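Local atomic coordinates of crystal protein (Bacillus thuringiensis serovar dakota, PDB entry 2ZTB), a protein that recognizes cancer cells as the activated form of a parasporin-2 toxin and probably damages their membranes by forming pores, as aerolysin-type toxins do. Residues R73-N78 with A179-D184; K130-G135 with V230-S235; T163-S168 with Q243-L248; Q85-N90 with Q167-I172. All coordinates share one frame; numbering follows the deposited sequence.

Contact 1. Residues R73-N78 with A179-D184; sequences RPTDIN and AKESAD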
loop_
_atom_site.group_PDB
_atom_site.type_symbol
_atom_site.label_atom_id
_atom_site.label_comp_id
_atom_site.label_asym_id
_atom_site.label_seq_id
_atom_site.Cartn_x
_atom_site.Cartn_y
_atom_site.Cartn_z
ATOM N N ARG A 73 -7.357 11.240 5.432
ATOM C CA ARG A 73 -8.366 11.685 4.477
ATOM C C ARG A 73 -9.684 11.832 5.217
ATOM O O ARG A 73 -9.887 11.153 6.220
ATOM C CB ARG A 73 -8.512 10.648 3.362
ATOM C CG ARG A 73 -7.281 10.489 2.502
ATOM C CD ARG A 73 -7.295 11.459 1.325
ATOM N NE ARG A 73 -7.805 12.784 1.688
ATOM C CZ ARG A 73 -7.751 13.866 0.910
ATOM N NH1 ARG A 73 -7.192 13.796 -0.297
ATOM N NH2 ARG A 73 -8.254 15.022 1.345
ATOM N N PRO A 74 -10.585 12.727 4.746
ATOM C CA PRO A 74 -11.905 12.800 5.394
ATOM C C PRO A 74 -12.598 11.445 5.405
ATOM O O PRO A 74 -12.519 10.706 4.422
ATOM C CB PRO A 74 -12.679 13.791 4.520
ATOM C CG PRO A 74 -11.615 14.658 3.912
ATOM C CD PRO A 74 -10.459 13.713 3.654
ATOM N N THR A 75 -13.238 11.128 6.532
ATOM C CA THR A 75 -13.980 9.886 6.733
ATOM C C THR A 75 -15.350 9.980 6.051
ATOM O O THR A 75 -16.081 10.955 6.251
ATOM C CB THR A 75 -14.183 9.630 8.256
ATOM O OG1 THR A 75 -12.936 9.284 8.868
ATOM C CG2 THR A 75 -15.230 8.527 8.532
ATOM N N ASP A 76 -15.699 8.973 5.251
ATOM C CA ASP A 76 -17.022 8.946 4.625
ATOM C C ASP A 76 -17.969 8.025 5.390
ATOM O O ASP A 76 -17.658 6.853 5.620
ATOM C CB ASP A 76 -16.940 8.590 3.128
ATOM C CG ASP A 76 -16.451 9.773 2.266
ATOM O OD1 ASP A 76 -17.021 10.886 2.391
ATOM O OD2 ASP A 76 -15.503 9.600 1.464
ATOM N N ILE A 77 -19.110 8.575 5.794
ATOM C CA ILE A 77 -20.073 7.851 6.611
ATOM C C ILE A 77 -21.396 7.603 5.867
ATOM O O ILE A 77 -22.144 8.543 5.567
ATOM C CB ILE A 77 -20.322 8.563 7.979
ATOM C CG1 ILE A 77 -19.017 8.634 8.792
ATOM C CG2 ILE A 77 -21.436 7.861 8.759
ATOM C CD1 ILE A 77 -19.034 9.622 9.945
ATOM N N ASN A 78 -21.640 6.328 5.562
ATOM C CA ASN A 78 -22.922 5.835 5.047
ATOM C C ASN A 78 -23.918 5.741 6.215
ATOM O O ASN A 78 -23.867 4.787 6.994
ATOM C CB ASN A 78 -22.695 4.457 4.392
ATOM C CG ASN A 78 -23.954 3.870 3.740
ATOM O OD1 ASN A 78 -25.089 4.261 4.030
ATOM N ND2 ASN A 78 -23.740 2.901 2.852
ATOM N N ALA A 179 -18.448 3.381 8.236
ATOM C CA ALA A 179 -17.347 4.332 8.122
ATOM C C ALA A 179 -16.314 3.803 7.137
ATOM O O ALA A 179 -15.797 2.690 7.313
ATOM C CB ALA A 179 -16.696 4.580 9.478
ATOM N N LYS A 180 -16.047 4.584 6.092
ATOM C CA LYS A 180 -14.873 4.366 5.268
ATOM C C LYS A 180 -13.814 5.346 5.754
ATOM O O LYS A 180 -13.899 6.565 5.525
ATOM C CB LYS A 180 -15.163 4.553 3.770
ATOM C CG LYS A 180 -13.892 4.457 2.904
ATOM C CD LYS A 180 -13.932 5.395 1.672
ATOM C CE LYS A 180 -12.506 5.774 1.261
ATOM N NZ LYS A 180 -12.396 6.289 -0.149
ATOM N N GLU A 181 -12.835 4.808 6.464
ATOM C CA GLU A 181 -11.739 5.616 6.976
ATOM C C GLU A 181 -10.498 5.347 6.147
ATOM O O GLU A 181 -10.264 4.215 5.698
ATOM C CB GLU A 181 -11.473 5.300 8.438
ATOM C CG GLU A 181 -12.622 5.659 9.379
ATOM C CD GLU A 181 -12.334 5.207 10.784
ATOM O OE1 GLU A 181 -12.298 3.983 11.003
ATOM O OE2 GLU A 181 -12.113 6.071 11.665
ATOM N N SER A 182 -9.713 6.391 5.919
ATOM C CA SER A 182 -8.472 6.209 5.179
ATOM C C SER A 182 -7.411 7.253 5.464
ATOM O O SER A 182 -7.696 8.340 5.953
ATOM C CB SER A 182 -8.732 6.103 3.669
ATOM O OG SER A 182 -9.246 7.320 3.183
ATOM N N ALA A 183 -6.177 6.877 5.150
ATOM C CA ALA A 183 -5.049 7.772 5.195
ATOM C C ALA A 183 -4.182 7.505 3.983
ATOM O O ALA A 183 -3.891 6.351 3.661
ATOM C CB ALA A 183 -4.255 7.560 6.482
ATOM N N ASP A 184 -3.778 8.570 3.306
ATOM C CA ASP A 184 -2.703 8.480 2.316
ATOM C C ASP A 184 -1.355 8.440 3.006
ATOM O O ASP A 184 -1.176 9.000 4.097
ATOM C CB ASP A 184 -2.733 9.666 1.348
ATOM C CG ASP A 184 -3.928 9.629 0.428
ATOM O OD1 ASP A 184 -4.424 8.524 0.137
ATOM O OD2 ASP A 184 -4.377 10.704 0.001
HETATM O O HOH W 1 -11.848 8.150 3.958
HETATM O O HOH W 2 -12.913 8.477 11.336
#
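D76 and K180 form an antiparallel hydrogen-bonded pair where two very long strands, 61-90 and 168-199, run side by side in the elongated β-sheet body of this aerolysin-type toxin. K180 N donates to D76 O at 2.8 Å, almost straight and in the carbonyl plane, and D76 N gives its hydrogen back to K180 O. The CA register runs on unbroken, T75 opposite E181 and R73 opposite A183, but P74 has no backbone N-H to offer a neighbouring strand, and S182 O is bonded by R73 N (3.0 Å) instead. A water closes the gap, donating to both P74 O and K180 O and accepting from S182 OG, so a small hydroxyl serves well there.

T75 and E181 lie side by side and point the same way, their OG1 and CG atoms 3.7 Å apart. A second water joins T75 OG1 to E181 OE2, while the carboxylate spends its main bonds on the backbone N-H groups of I134 and G135 and so ties this pair of strands to a nearby turn.

The exposed end of the contact belongs to R73. Its chain bends at chi2 (-89°) and chi3, laying the methylene carbons rather than the guanidinium against D184. The two charged planes stand 78° apart without forming a salt bridge: D184 OD1 is hydrogen-bonded to T229 OG1, and D184 OD2 comes to 3.3 Å from R73 CD.

Contact 2. Residues K130-G135 with V230-S235; sequences KVFEIG and VTNVSS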
loop_
_atom_site.group_PDB
_atom_site.type_symbol
_atom_site.label_atom_id
_atom_site.label_comp_id
_atom_site.label_asym_id
_atom_site.label_seq_id
_atom_site.Cartn_x
_atom_site.Cartn_y
_atom_site.Cartn_z
ATOM N N LYS A 130 -1.601 2.035 10.928
ATOM C CA LYS A 130 -2.438 3.211 11.129
ATOM C C LYS A 130 -3.508 2.938 12.181
ATOM O O LYS A 130 -4.205 1.921 12.117
ATOM C CB LYS A 130 -3.067 3.642 9.792
ATOM C CG LYS A 130 -4.140 4.721 9.874
ATOM C CD LYS A 130 -3.557 6.087 10.157
ATOM C CE LYS A 130 -4.649 7.037 10.628
ATOM N NZ LYS A 130 -4.163 8.445 10.651
ATOM N N VAL A 131 -3.628 3.835 13.156
ATOM C CA VAL A 131 -4.738 3.763 14.118
ATOM C C VAL A 131 -5.904 4.651 13.669
ATOM O O VAL A 131 -5.791 5.881 13.611
ATOM C CB VAL A 131 -4.319 4.109 15.577
ATOM C CG1 VAL A 131 -5.535 4.075 16.506
ATOM C CG2 VAL A 131 -3.225 3.157 16.085
ATOM N N PHE A 132 -7.017 4.008 13.342
ATOM C CA PHE A 132 -8.221 4.709 12.928
ATOM C C PHE A 132 -9.143 4.951 14.130
ATOM O O PHE A 132 -9.295 4.082 14.994
ATOM C CB PHE A 132 -8.951 3.902 11.859
ATOM C CG PHE A 132 -8.261 3.894 10.512
ATOM C CD1 PHE A 132 -7.750 2.706 9.988
ATOM C CD2 PHE A 132 -8.139 5.064 9.766
ATOM C CE1 PHE A 132 -7.132 2.673 8.736
ATOM C CE2 PHE A 132 -7.520 5.049 8.512
ATOM C CZ PHE A 132 -7.016 3.847 7.993
ATOM N N GLU A 133 -9.753 6.134 14.172
ATOM C CA GLU A 133 -10.660 6.507 15.255
ATOM C C GLU A 133 -11.765 5.473 15.475
ATOM O O GLU A 133 -11.962 4.992 16.600
ATOM C CB GLU A 133 -11.272 7.882 14.992
ATOM C CG GLU A 133 -12.347 8.277 15.993
ATOM C CD GLU A 133 -12.939 9.641 15.706
ATOM O OE1 GLU A 133 -12.197 10.508 15.167
ATOM O OE2 GLU A 133 -14.139 9.844 16.027
ATOM N N ILE A 134 -12.474 5.147 14.400
ATOM C CA ILE A 134 -13.591 4.212 14.446
ATOM C C ILE A 134 -13.121 2.758 14.295
ATOM O O ILE A 134 -13.439 1.904 15.130
ATOM C CB ILE A 134 -14.690 4.573 13.385
ATOM C CG1 ILE A 134 -15.268 5.967 13.682
ATOM C CG2 ILE A 134 -15.792 3.492 13.330
ATOM C CD1 ILE A 134 -16.087 6.574 12.570
ATOM N N GLY A 135 -12.337 2.493 13.256
ATOM C CA GLY A 135 -11.901 1.139 12.951
ATOM C C GLY A 135 -10.822 0.536 13.833
ATOM O O GLY A 135 -10.691 -0.685 13.886
ATOM N N VAL A 230 -4.119 3.574 3.018
ATOM C CA VAL A 230 -4.615 2.557 3.948
ATOM C C VAL A 230 -6.072 2.892 4.292
ATOM O O VAL A 230 -6.362 3.985 4.770
ATOM C CB VAL A 230 -3.670 2.370 5.172
ATOM C CG1 VAL A 230 -3.384 3.689 5.875
ATOM C CG2 VAL A 230 -4.219 1.325 6.146
ATOM N N THR A 231 -6.977 1.973 3.936
ATOM C CA THR A 231 -8.418 2.102 4.156
ATOM C C THR A 231 -8.947 1.052 5.159
ATOM O O THR A 231 -8.380 -0.046 5.301
ATOM C CB THR A 231 -9.186 2.009 2.847
ATOM O OG1 THR A 231 -8.728 3.033 1.959
ATOM C CG2 THR A 231 -10.677 2.214 3.058
ATOM N N ASN A 232 -9.985 1.435 5.906
ATOM C CA ASN A 232 -10.696 0.532 6.805
ATOM C C ASN A 232 -12.181 0.813 6.620
ATOM O O ASN A 232 -12.591 1.976 6.600
ATOM C CB ASN A 232 -10.235 0.704 8.264
ATOM C CG ASN A 232 -10.750 -0.413 9.194
ATOM O OD1 ASN A 232 -10.067 -1.404 9.425
ATOM N ND2 ASN A 232 -11.966 -0.251 9.715
ATOM N N VAL A 233 -12.961 -0.244 6.387
ATOM C CA VAL A 233 -14.432 -0.138 6.302
ATOM C C VAL A 233 -15.036 -0.947 7.455
ATOM O O VAL A 233 -14.765 -2.144 7.610
ATOM C CB VAL A 233 -15.005 -0.528 4.898
ATOM C CG1 VAL A 233 -16.516 -0.267 4.811
ATOM C CG2 VAL A 233 -14.309 0.274 3.779
ATOM N N SER A 234 -15.785 -0.262 8.317
ATOM C CA SER A 234 -16.407 -0.911 9.477
ATOM C C SER A 234 -17.781 -0.322 9.781
ATOM O O SER A 234 -18.133 0.773 9.316
ATOM C CB SER A 234 -15.491 -0.854 10.704
ATOM O OG SER A 234 -15.267 0.484 11.126
ATOM N N SER A 235 -18.571 -1.083 10.527
ATOM C CA SER A 235 -19.905 -0.655 10.894
ATOM C C SER A 235 -19.861 -0.202 12.346
ATOM O O SER A 235 -19.055 -0.703 13.124
ATOM C CB SER A 235 -20.923 -1.775 10.687
ATOM O OG SER A 235 -20.617 -2.858 11.533
HETATM O O HOH W 3 -12.254 -2.396 12.271
#
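K130 opens the contact by resting its CB 3.9 Å from V230 CG1. Its chain then bends at chi2 (74°) and leads away, taking the charged NZ to N72 OD1; a long aliphatic stem with a polar tip suits a place half inside and half outside the core. The stem also serves the segment itself, since K130 CG lies over one face of the F132 ring, toward the rim.

F132 is the main apolar residue here. CZ meets V230 O at the ring edge, near its plane, at 3.3 Å, so the polarised ring C-H probably points at the carbonyl oxygen. CE1 touches V230 CG2 (4.1 Å), and CD1 lies 3.6 Å from N232 CB. The N232 amide plane is inclined 38° to the ring, and its OD1 is bonded to S110 OG.

Past F132 the chain turns. I134 sets CG2 3.8 Å from S234 OG, and G135, having no side chain, brings its CA within 3.5 Å of N232 ND2. A water donates to G135 O and reaches N232 ND2 weakly.

No direct hydrogen bond joins the segments: the hairpin of strands 126-132 and 136-142, consistent with the membrane-inserting hairpin of aerolysin-type toxins, packs over the main sheet, where strand 230-235 runs between strands 96-116 and 168-199.

Contact 3. Residues T163-S168 with Q243-L248; sequences TVPAQS and QPARSL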
loop_
_atom_site.group_PDB
_atom_site.type_symbol
_atom_site.label_atom_id
_atom_site.label_comp_id
_atom_site.label_asym_id
_atom_site.label_seq_id
_atom_site.Cartn_x
_atom_site.Cartn_y
_atom_site.Cartn_z
ATOM N N THR A 163 -44.928 -5.076 21.027
ATOM C CA THR A 163 -46.360 -5.376 21.009
ATOM C C THR A 163 -46.857 -5.249 19.579
ATOM O O THR A 163 -46.629 -4.229 18.918
ATOM C CB THR A 163 -47.163 -4.414 21.913
ATOM O OG1 THR A 163 -46.616 -4.427 23.239
ATOM C CG2 THR A 163 -48.651 -4.816 21.973
ATOM N N VAL A 164 -47.510 -6.295 19.087
ATOM C CA VAL A 164 -48.130 -6.220 17.766
ATOM C C VAL A 164 -49.654 -6.298 17.920
ATOM O O VAL A 164 -50.182 -7.283 18.461
ATOM C CB VAL A 164 -47.494 -7.206 16.704
ATOM C CG1 VAL A 164 -47.397 -8.627 17.230
ATOM C CG2 VAL A 164 -48.244 -7.150 15.368
ATOM N N PRO A 165 -50.353 -5.214 17.517
ATOM C CA PRO A 165 -51.812 -5.116 17.614
ATOM C C PRO A 165 -52.557 -6.229 16.871
ATOM O O PRO A 165 -51.949 -6.994 16.105
ATOM C CB PRO A 165 -52.132 -3.740 17.007
ATOM C CG PRO A 165 -50.898 -3.268 16.360
ATOM C CD PRO A 165 -49.748 -3.982 16.979
ATOM N N ALA A 166 -53.870 -6.278 17.104
ATOM C CA ALA A 166 -54.759 -7.369 16.692
ATOM C C ALA A 166 -54.466 -7.991 15.324
ATOM O O ALA A 166 -53.954 -9.106 15.248
ATOM C CB ALA A 166 -56.228 -6.927 16.796
ATOM N N GLN A 167 -54.784 -7.279 14.249
ATOM C CA GLN A 167 -54.716 -7.868 12.907
ATOM C C GLN A 167 -53.685 -7.157 12.076
ATOM O O GLN A 167 -54.019 -6.423 11.142
ATOM C CB GLN A 167 -56.086 -7.840 12.206
ATOM C CG GLN A 167 -57.088 -8.870 12.721
ATOM C CD GLN A 167 -56.649 -10.317 12.492
ATOM O OE1 GLN A 167 -56.894 -11.180 13.336
ATOM N NE2 GLN A 167 -56.011 -10.587 11.351
ATOM N N SER A 168 -52.422 -7.390 12.417
ATOM C CA SER A 168 -51.329 -6.606 11.863
ATOM C C SER A 168 -49.985 -7.318 11.895
ATOM O O SER A 168 -49.807 -8.350 12.551
ATOM C CB SER A 168 -51.223 -5.271 12.608
ATOM O OG SER A 168 -51.392 -5.465 14.001
ATOM N N GLN A 243 -40.726 -0.361 13.606
ATOM C CA GLN A 243 -41.639 0.456 12.799
ATOM C C GLN A 243 -43.109 0.321 13.224
ATOM O O GLN A 243 -43.478 -0.676 13.854
ATOM C CB GLN A 243 -41.438 0.176 11.310
ATOM C CG GLN A 243 -40.255 0.930 10.742
ATOM C CD GLN A 243 -39.650 0.249 9.548
ATOM O OE1 GLN A 243 -38.534 0.588 9.122
ATOM N NE2 GLN A 243 -40.367 -0.731 8.996
ATOM N N PRO A 244 -43.944 1.335 12.912
ATOM C CA PRO A 244 -45.348 1.260 13.324
ATOM C C PRO A 244 -46.025 0.012 12.771
ATOM O O PRO A 244 -45.740 -0.393 11.642
ATOM C CB PRO A 244 -45.972 2.520 12.707
ATOM C CG PRO A 244 -44.845 3.446 12.483
ATOM C CD PRO A 244 -43.651 2.585 12.187
ATOM N N ALA A 245 -46.883 -0.600 13.578
ATOM C CA ALA A 245 -47.707 -1.718 13.127
ATOM C C ALA A 245 -48.539 -1.310 11.918
ATOM O O ALA A 245 -49.160 -0.243 11.905
ATOM C CB ALA A 245 -48.610 -2.192 14.234
ATOM N N ARG A 246 -48.511 -2.158 10.896
ATOM C CA ARG A 246 -49.314 -1.963 9.700
ATOM C C ARG A 246 -50.379 -3.054 9.574
ATOM O O ARG A 246 -50.127 -4.219 9.895
ATOM C CB ARG A 246 -48.418 -1.878 8.456
ATOM C CG ARG A 246 -47.791 -0.483 8.222
ATOM C CD ARG A 246 -48.783 0.662 8.572
ATOM N NE ARG A 246 -50.032 0.615 7.794
ATOM C CZ ARG A 246 -51.215 1.074 8.211
ATOM N NH1 ARG A 246 -51.353 1.619 9.415
ATOM N NH2 ARG A 246 -52.276 0.979 7.422
ATOM N N SER A 247 -51.579 -2.667 9.141
ATOM C CA SER A 247 -52.685 -3.612 8.986
ATOM C C SER A 247 -52.379 -4.649 7.898
ATOM O O SER A 247 -51.777 -4.325 6.867
ATOM C CB SER A 247 -53.993 -2.878 8.684
ATOM O OG SER A 247 -55.113 -3.728 8.883
ATOM N N LEU A 248 -52.802 -5.888 8.151
ATOM C CA LEU A 248 -52.470 -7.043 7.303
ATOM C C LEU A 248 -52.872 -6.885 5.834
ATOM O O LEU A 248 -52.006 -6.757 4.961
ATOM C CB LEU A 248 -53.075 -8.330 7.888
ATOM C CG LEU A 248 -52.296 -8.960 9.050
ATOM C CD1 LEU A 248 -53.084 -10.077 9.714
ATOM C CD2 LEU A 248 -50.930 -9.465 8.594
#
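P165 packs on A245, CG of the proline ring lying 3.3 Å from the alanine CB. Both are compact and apolar, which suits so close an approach. Beside them S168 presses its CB against R246 O at 3.1 Å, a close approach of carbon to carbonyl oxygen. S168 and S247 form a non-hydrogen-bonded antiparallel pair, CA to CA 4.4 Å, whose side chains diverge.

One hydrogen bond joins the segments, from L248 N to Q167 O. At 3.3 Å it is long, and the donor is tilted 27° from the carbonyl plane. L248 is the last residue of the modelled chain, and its side chain folds back over the Q167-S168 peptide: CG is 3.7 Å from S168 N, and CD1 is 3.8 Å from Q167 C. With chi1 at -80°, CG sits beside the leucine's own backbone N, which keeps the isobutyl group over that peptide.

This is a far tip of the long toxin, probably the end of the β-sandwich domain of the aerolysin type. Here the turn from strand 147-164 into strand 168-199 meets the C-terminal end of strand 223-247, a surface contact in which proline suits the sharp change of direction. R246 continues the strand pairing through a backbone bond with R169. Further in, R170 bridges the two segments by hydrogen bonds to T163 O through NH1 and to Q243 O through NE, while N90 ND2 holds V164 O.

Contact 4. Residues Q85-N90 with Q167-I172; sequences QDTLTN and QSRRTI. With EDO (1,2-ethanediol), chain G.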
loop_
_atom_site.group_PDB
_atom_site.type_symbol
_atom_site.label_atom_id
_atom_site.label_comp_id
_atom_site.label_asym_id
_atom_site.label_seq_id
_atom_site.Cartn_x
_atom_site.Cartn_y
_atom_site.Cartn_z
ATOM N N GLN A 85 -33.485 -7.631 9.326
ATOM C CA GLN A 85 -34.871 -7.231 9.307
ATOM C C GLN A 85 -35.783 -8.433 9.528
ATOM O O GLN A 85 -35.650 -9.456 8.865
ATOM C CB GLN A 85 -35.210 -6.532 7.992
ATOM C CG GLN A 85 -36.559 -5.850 8.016
ATOM C CD GLN A 85 -36.931 -5.230 6.700
ATOM O OE1 GLN A 85 -37.895 -5.646 6.070
ATOM N NE2 GLN A 85 -36.194 -4.220 6.283
ATOM N N ASP A 86 -36.715 -8.282 10.466
ATOM C CA ASP A 86 -37.641 -9.335 10.843
ATOM C C ASP A 86 -39.037 -8.752 11.000
ATOM O O ASP A 86 -39.211 -7.633 11.482
ATOM C CB ASP A 86 -37.188 -10.021 12.141
ATOM C CG ASP A 86 -35.958 -10.907 11.938
ATOM O OD1 ASP A 86 -36.078 -11.980 11.298
ATOM O OD2 ASP A 86 -34.859 -10.530 12.399
ATOM N N THR A 87 -40.033 -9.518 10.576
ATOM C CA THR A 87 -41.413 -9.089 10.672
ATOM C C THR A 87 -42.167 -10.047 11.569
ATOM O O THR A 87 -42.062 -11.261 11.400
ATOM C CB THR A 87 -42.053 -8.998 9.276
ATOM O OG1 THR A 87 -41.323 -8.040 8.495
ATOM C CG2 THR A 87 -43.516 -8.570 9.365
ATOM N N LEU A 88 -42.887 -9.494 12.547
ATOM C CA LEU A 88 -43.784 -10.263 13.403
ATOM C C LEU A 88 -45.223 -10.133 12.904
ATOM O O LEU A 88 -45.737 -9.023 12.752
ATOM C CB LEU A 88 -43.687 -9.796 14.864
ATOM C CG LEU A 88 -42.373 -10.002 15.632
ATOM C CD1 LEU A 88 -42.396 -9.283 16.981
ATOM C CD2 LEU A 88 -42.065 -11.493 15.820
ATOM N N THR A 89 -45.873 -11.265 12.653
ATOM C CA THR A 89 -47.260 -11.257 12.188
ATOM C C THR A 89 -48.206 -11.725 13.295
ATOM O O THR A 89 -47.975 -12.765 13.920
ATOM C CB THR A 89 -47.440 -12.088 10.895
ATOM O OG1 THR A 89 -46.552 -11.588 9.884
ATOM C CG2 THR A 89 -48.872 -11.997 10.374
ATOM N N ASN A 90 -49.247 -10.929 13.546
ATOM C CA ASN A 90 -50.293 -11.276 14.506
ATOM C C ASN A 90 -51.586 -11.645 13.783
ATOM O O ASN A 90 -52.320 -10.769 13.306
ATOM C CB ASN A 90 -50.539 -10.133 15.505
ATOM C CG ASN A 90 -51.344 -10.575 16.723
ATOM O OD1 ASN A 90 -51.786 -11.725 16.814
ATOM N ND2 ASN A 90 -51.532 -9.657 17.672
ATOM N N GLN A 167 -54.784 -7.279 14.249
ATOM C CA GLN A 167 -54.716 -7.868 12.907
ATOM C C GLN A 167 -53.685 -7.157 12.076
ATOM O O GLN A 167 -54.019 -6.423 11.142
ATOM C CB GLN A 167 -56.086 -7.840 12.206
ATOM C CG GLN A 167 -57.088 -8.870 12.721
ATOM C CD GLN A 167 -56.649 -10.317 12.492
ATOM O OE1 GLN A 167 -56.894 -11.180 13.336
ATOM N NE2 GLN A 167 -56.011 -10.587 11.351
ATOM N N SER A 168 -52.422 -7.390 12.417
ATOM C CA SER A 168 -51.329 -6.606 11.863
ATOM C C SER A 168 -49.985 -7.318 11.895
ATOM O O SER A 168 -49.807 -8.350 12.551
ATOM C CB SER A 168 -51.223 -5.271 12.608
ATOM O OG SER A 168 -51.392 -5.465 14.001
ATOM N N ARG A 169 -49.050 -6.747 11.146
ATOM C CA ARG A 169 -47.654 -7.133 11.192
ATOM C C ARG A 169 -46.843 -5.934 11.667
ATOM O O ARG A 169 -47.292 -4.787 11.571
ATOM C CB ARG A 169 -47.174 -7.598 9.813
ATOM C CG ARG A 169 -47.482 -6.621 8.693
ATOM C CD ARG A 169 -47.485 -7.302 7.336
ATOM N NE ARG A 169 -47.929 -6.393 6.276
ATOM C CZ ARG A 169 -47.195 -5.390 5.783
ATOM N NH1 ARG A 169 -45.973 -5.138 6.262
ATOM N NH2 ARG A 169 -47.692 -4.626 4.815
ATOM N N ARG A 170 -45.645 -6.212 12.170
ATOM C CA ARG A 170 -44.753 -5.177 12.669
ATOM C C ARG A 170 -43.311 -5.549 12.357
ATOM O O ARG A 170 -42.842 -6.614 12.766
ATOM C CB ARG A 170 -44.965 -4.989 14.179
ATOM C CG ARG A 170 -44.485 -3.654 14.688
ATOM C CD ARG A 170 -45.161 -3.223 15.986
ATOM N NE ARG A 170 -44.667 -1.896 16.347
ATOM C CZ ARG A 170 -44.746 -1.342 17.551
ATOM N NH1 ARG A 170 -45.314 -1.980 18.571
ATOM N NH2 ARG A 170 -44.242 -0.128 17.731
ATOM N N THR A 171 -42.624 -4.665 11.633
ATOM C CA THR A 171 -41.238 -4.875 11.211
ATOM C C THR A 171 -40.216 -4.284 12.201
ATOM O O THR A 171 -40.397 -3.173 12.723
ATOM C CB THR A 171 -40.991 -4.297 9.784
ATOM O OG1 THR A 171 -41.881 -4.923 8.860
ATOM C CG2 THR A 171 -39.590 -4.560 9.316
ATOM N N ILE A 172 -39.160 -5.053 12.454
ATOM C CA ILE A 172 -38.038 -4.648 13.298
ATOM C C ILE A 172 -36.762 -4.725 12.461
ATOM O O ILE A 172 -36.531 -5.716 11.780
ATOM C CB ILE A 172 -37.898 -5.561 14.548
ATOM C CG1 ILE A 172 -39.163 -5.500 15.417
ATOM C CG2 ILE A 172 -36.664 -5.200 15.371
ATOM C CD1 ILE A 172 -40.091 -6.676 15.228
HETATM C C1 EDO G . -32.389 -13.270 12.630
HETATM O O1 EDO G . -32.419 -11.841 12.759
HETATM C C2 EDO G . -32.179 -13.636 11.163
HETATM O O2 EDO G . -31.747 -14.998 11.023
#
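An antiparallel β-ladder, probably part of the β-sandwich domain of this aerolysin-type toxin, joins L88 to R170 and D86 to I172 as hydrogen-bonded pairs, with the non-hydrogen-bonded pair T87-T171 between them and T89-R169 just beyond. D86 and I172 exchange two nearly straight bonds, D86 N to I172 O at 2.9 Å and I172 N to D86 O at 2.8 Å, each donor close to the line of the C=O. In the L88-R170 pair the bond from L88 N is straight, but that from R170 N to L88 O bends to 148°. Beyond it, N90 N donates to S168 O at 2.8 Å, and the return bond from S168 N is weak.

Alternation sorts the side chains. T87, T89, R169 and T171 share one face, where β-branched threonines favour the extended backbone and their hydroxyls tolerate solvent. T87 OG1 and T171 OG1 are hydrogen-bonded across the pair at 3.2 Å, either able to donate. The methyl T87 CG2 lies 3.8 Å from R169 CB; with R169 chi1 at 51°, its CG stands between the backbone N and carbonyl carbon, and the charged end leads off.

L88 and I172 occupy the other face, their CD1 atoms 3.9 Å apart. I172 is buried and L88 partly so, with V162 of strand 147-164 packing on both. D86 marks the edge of this apolar patch: a 1,2-ethanediol, probably from the crystallisation liquor, is hydrogen-bonded to T103 N and donates from its O1 to D86 OD2 at 2.8 Å.

After the N-terminal helices and short strands the chain enters strand 61-90, which supplies the opening sides of contacts 1 and 4. Contact 4 closes its loop at 167-172, nested inside the loop that contact 1 closes at 179-184, because both pair this strand with 168-199. Contact 2 opens at 130-135 and closes at 230-235, crossing both. Contact 3 starts at 163-168, ends at the last modelled residues, 243-248, crosses contacts 1 and 2, and shares Q167 and S168 with contact 4. Contacts 1 and 2 touch in the middle of the molecule, joining hairpin and main sheet; contacts 3 and 4 touch at the far tip, their centres about 36 to 40 Å from that of contact 1.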